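Local coordinates for TetR-family transcriptional regulator (Streptomyces coelicolor, PDB 2G7L), which probably regulates transcription by binding operator DNA as a dimer through helix-turn-helix domains, under the control of an effector sensed by the C-terminal domain, at residues D185-E188 and A189-P192; V216-N219 and G220-T224. All blocks are in the same frame, centred on the assembly; numbering follows the deposited sequence.

Interaction 1: residues D185-E188 and A189-P192; sequences DADE and ATHP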
# COMPACT_ATOMS: atom_id res chain seq x y z
N ASP A 185 -16.86 -0.58 -18.95
CA ASP A 185 -17.66 -1.58 -19.69
C ASP A 185 -18.75 -2.25 -18.86
O ASP A 185 -19.63 -2.92 -19.44
CB ASP A 185 -16.80 -2.75 -20.19
CG ASP A 185 -15.87 -2.36 -21.30
OD1 ASP A 185 -16.24 -1.49 -22.13
OD2 ASP A 185 -14.77 -2.96 -21.36
N ALA A 186 -18.64 -2.15 -17.52
CA ALA A 186 -19.71 -2.60 -16.62
C ALA A 186 -21.03 -2.06 -17.16
O ALA A 186 -21.12 -0.91 -17.61
CB ALA A 186 -19.47 -2.15 -15.18
N ASP A 187 -22.05 -2.92 -17.13
CA ASP A 187 -23.37 -2.58 -17.67
C ASP A 187 -24.19 -1.87 -16.62
O ASP A 187 -24.41 -2.42 -15.54
CB ASP A 187 -24.10 -3.84 -18.21
CG ASP A 187 -23.47 -4.41 -19.50
OD1 ASP A 187 -23.34 -3.67 -20.52
OD2 ASP A 187 -23.10 -5.61 -19.51
N GLU A 188 -24.64 -0.66 -16.96
CA GLU A 188 -25.60 0.13 -16.18
C GLU A 188 -26.67 -0.75 -15.53
O GLU A 188 -27.04 -0.55 -14.37
CB GLU A 188 -26.17 1.29 -17.03
CG GLU A 188 -27.71 1.56 -16.99
CD GLU A 188 -28.19 2.50 -15.87
OE1 GLU A 188 -28.34 2.04 -14.71
OE2 GLU A 188 -28.47 3.69 -16.16
N ALA A 189 -27.12 -1.76 -16.26
CA ALA A 189 -28.18 -2.67 -15.82
C ALA A 189 -27.77 -3.50 -14.59
O ALA A 189 -28.51 -3.57 -13.58
CB ALA A 189 -28.56 -3.60 -16.98
N THR A 190 -26.57 -4.09 -14.70
CA THR A 190 -25.97 -5.08 -13.76
C THR A 190 -25.10 -4.47 -12.62
O THR A 190 -24.87 -5.09 -11.57
CB THR A 190 -25.04 -6.00 -14.58
OG1 THR A 190 -24.46 -5.22 -15.65
CG2 THR A 190 -25.83 -7.14 -15.22
N HIS A 191 -24.61 -3.26 -12.87
CA HIS A 191 -23.72 -2.54 -11.96
C HIS A 191 -24.12 -1.06 -11.95
O HIS A 191 -23.38 -0.21 -12.46
CB HIS A 191 -22.28 -2.65 -12.47
CG HIS A 191 -21.70 -4.02 -12.37
ND1 HIS A 191 -21.58 -4.85 -13.45
CD2 HIS A 191 -21.20 -4.71 -11.31
CE1 HIS A 191 -21.04 -6.00 -13.07
NE2 HIS A 191 -20.79 -5.94 -11.78
N PRO A 192 -25.33 -0.74 -11.42
CA PRO A 192 -25.82 0.64 -11.50
C PRO A 192 -24.99 1.62 -10.61
O PRO A 192 -24.76 2.76 -11.00
CB PRO A 192 -27.26 0.51 -11.01
CG PRO A 192 -27.19 -0.66 -10.02
CD PRO A 192 -26.29 -1.62 -10.71
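The carbonyl oxygen of Asp187 gathers three donors from the residues that follow it. Straight ahead, nearly in line with the C=O bond, stands His191 N at 2.8 Å from Asp187 O, with an N-H...O angle of 148°. The hydroxyl of Thr190 comes in more from the flank: OG1 lies 2.8 Å from Asp187 O and is tilted 26° out of the carbonyl plane. Thr190 N adds a weak third bond, its hydrogen directed poorly at the same oxygen. Threonine suits this spot because its short, branched side chain can turn the hydroxyl back on the main chain; chi1 of 33°, well short of full staggering, brings OG1 there while CG2 keeps beside the backbone N. The fit is close, since OG1 also sits only 2.9 Å from Asp187 CB, and the two side chains run alongside each other.

One residue further on, the next carbonyl finds no such donor four residues ahead. Pro192 N lies 3.4 Å from Glu188 O, but proline has no N-H to offer, and the glutamate side chain crosses the pyrrolidine ring at about a right angle with OE1 near Pro192 CB. The small methyl of Ala186 touches the imidazole obliquely, CB being 3.8 Å from His191 ND1, a nitrogen that is buried with no polar partner. The far nitrogen, NE2, makes a weak hydrogen bond to Glu122 of the second subunit, whose Glu129 packs on both His191 and Pro192.

With Glu188, Ala189 and Thr190 in right-handed helical conformation and a bond from His191 N back to Asp187 O, this is an alpha-turn. It hands the chain to His191 as N-cap and Pro192 as first residue of helix 192-197, a position where proline is readily accepted.

Interaction 2: residues V216-N219 and G220-T224; sequences VLVN and GITRT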
# COMPACT_ATOMS: atom_id res chain seq x y z
N VAL A 216 -8.47 14.25 3.20
CA VAL A 216 -9.35 13.24 3.77
C VAL A 216 -8.76 12.69 5.04
O VAL A 216 -9.43 12.50 6.07
CB VAL A 216 -9.57 12.04 2.72
CG1 VAL A 216 -10.25 10.89 3.33
CG2 VAL A 216 -10.27 12.52 1.53
N LEU A 217 -7.45 12.39 4.95
CA LEU A 217 -6.81 11.74 6.09
C LEU A 217 -6.65 12.71 7.23
O LEU A 217 -6.93 12.37 8.39
CB LEU A 217 -5.43 11.18 5.64
CG LEU A 217 -5.60 9.81 4.94
CD1 LEU A 217 -4.38 9.52 4.18
CD2 LEU A 217 -5.79 8.73 6.05
N VAL A 218 -6.17 13.91 6.93
CA VAL A 218 -6.00 14.92 8.07
C VAL A 218 -7.32 15.23 8.80
O VAL A 218 -7.49 15.11 10.07
CB VAL A 218 -5.26 16.20 7.53
CG1 VAL A 218 -5.12 17.22 8.62
CG2 VAL A 218 -3.81 15.76 7.11
N ASN A 219 -8.34 15.49 7.98
CA ASN A 219 -9.72 15.68 8.51
C ASN A 219 -10.16 14.49 9.31
O ASN A 219 -10.62 14.60 10.44
CB ASN A 219 -10.65 15.91 7.36
CG ASN A 219 -10.49 17.27 6.81
OD1 ASN A 219 -9.87 18.10 7.48
ND2 ASN A 219 -10.98 17.52 5.57
N GLY A 220 -9.97 13.30 8.77
CA GLY A 220 -10.37 12.15 9.62
C GLY A 220 -9.53 11.90 10.84
O GLY A 220 -10.02 11.50 11.88
N ILE A 221 -8.21 12.01 10.67
CA ILE A 221 -7.31 11.77 11.83
C ILE A 221 -7.66 12.72 13.00
O ILE A 221 -7.83 12.28 14.16
CB ILE A 221 -5.83 11.92 11.44
CG1 ILE A 221 -5.38 10.74 10.54
CG2 ILE A 221 -4.91 12.07 12.72
CD1 ILE A 221 -4.15 11.10 9.70
N THR A 222 -7.81 14.01 12.69
CA THR A 222 -8.03 15.00 13.77
C THR A 222 -9.38 14.80 14.44
O THR A 222 -9.51 15.11 15.63
CB THR A 222 -7.89 16.43 13.29
OG1 THR A 222 -8.77 16.68 12.18
CG2 THR A 222 -6.44 16.72 12.85
N ARG A 223 -10.35 14.19 13.74
CA ARG A 223 -11.66 14.06 14.32
C ARG A 223 -12.08 12.73 14.85
O ARG A 223 -13.12 12.61 15.49
CB ARG A 223 -12.71 14.74 13.47
CG ARG A 223 -13.24 13.98 12.37
CD ARG A 223 -13.37 14.93 11.17
NE ARG A 223 -13.19 16.34 11.51
CZ ARG A 223 -13.39 17.36 10.67
NH1 ARG A 223 -13.78 17.16 9.41
NH2 ARG A 223 -13.19 18.62 11.08
N THR A 224 -11.22 11.72 14.70
CA THR A 224 -11.60 10.36 15.10
C THR A 224 -10.77 9.87 16.26
O THR A 224 -9.60 9.65 16.11
CB THR A 224 -11.43 9.34 13.92
OG1 THR A 224 -12.02 9.84 12.71
CG2 THR A 224 -12.01 8.02 14.26
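Val218 O is held by two donors of the same residue, Thr222. The backbone N-H points almost straight at it, with N 2.9 Å from Val218 O and an angle of 169°, while Thr222 OG1, also 2.9 Å from Val218 O, arrives tilted 28° from the carbonyl plane. A chi1 of 55° lodges OG1 between the backbone N and the carbonyl carbon, from where it folds back along the helix. With a valine in its place the hydroxyl would be gone, and Val218 O would probably be left with the backbone N-H alone of this pair.

The neighbouring bonds follow the same i to i+4 pattern, Ile221 N to Leu217 O being unusually short at 2.6 Å, and Gly220 N reaches Val216 O. Ile221 turns CG2 anti to its own N, which leaves CG1 and CD1 running back over the preceding turn; CD1 ends 4.3 Å from Leu217 CB. Leu217, Val218 and Ile221 all pack on Leu152 of helix 142-161.

Along another side of the helix, Arg223 runs alongside Asn219, though its modelled placement is doubtful. The Asn219 amide is engaged by OD1 with Arg90 and by ND2 with Thr224 OG1 of the second subunit. Within the chain, Thr224 OG1 also donates to Gly220 O at 2.7 Å, just past the last turn of the helix. Threonine hydroxyls thus serve two ends: Thr222 doubles the grip on a carbonyl of its own helix, and Thr224 both donates to its own helix and accepts from Asn219 of the second subunit, beside an apolar surface that faces helix 142-161 and, through Val216 and Ile221, the partner subunit.

In the fold
Interaction 1 comes first along the chain, in the loop between helices 178-185 and 192-197; interaction 2 follows near the end of helix 206-223. Their centres lie 33 Å apart and their nearest atoms about 21 Å, so the two never meet. Both belong to the C-terminal, TetR-like part of this all-helical chain, and both reach the second subunit: the loop at an outlying corner, 35 Å from the centre of the chain, the helix at a more buried place. The subunit interface is therefore met at two well-separated points, consistent with the dimerising role of the C-terminal domain in TetR-family regulators.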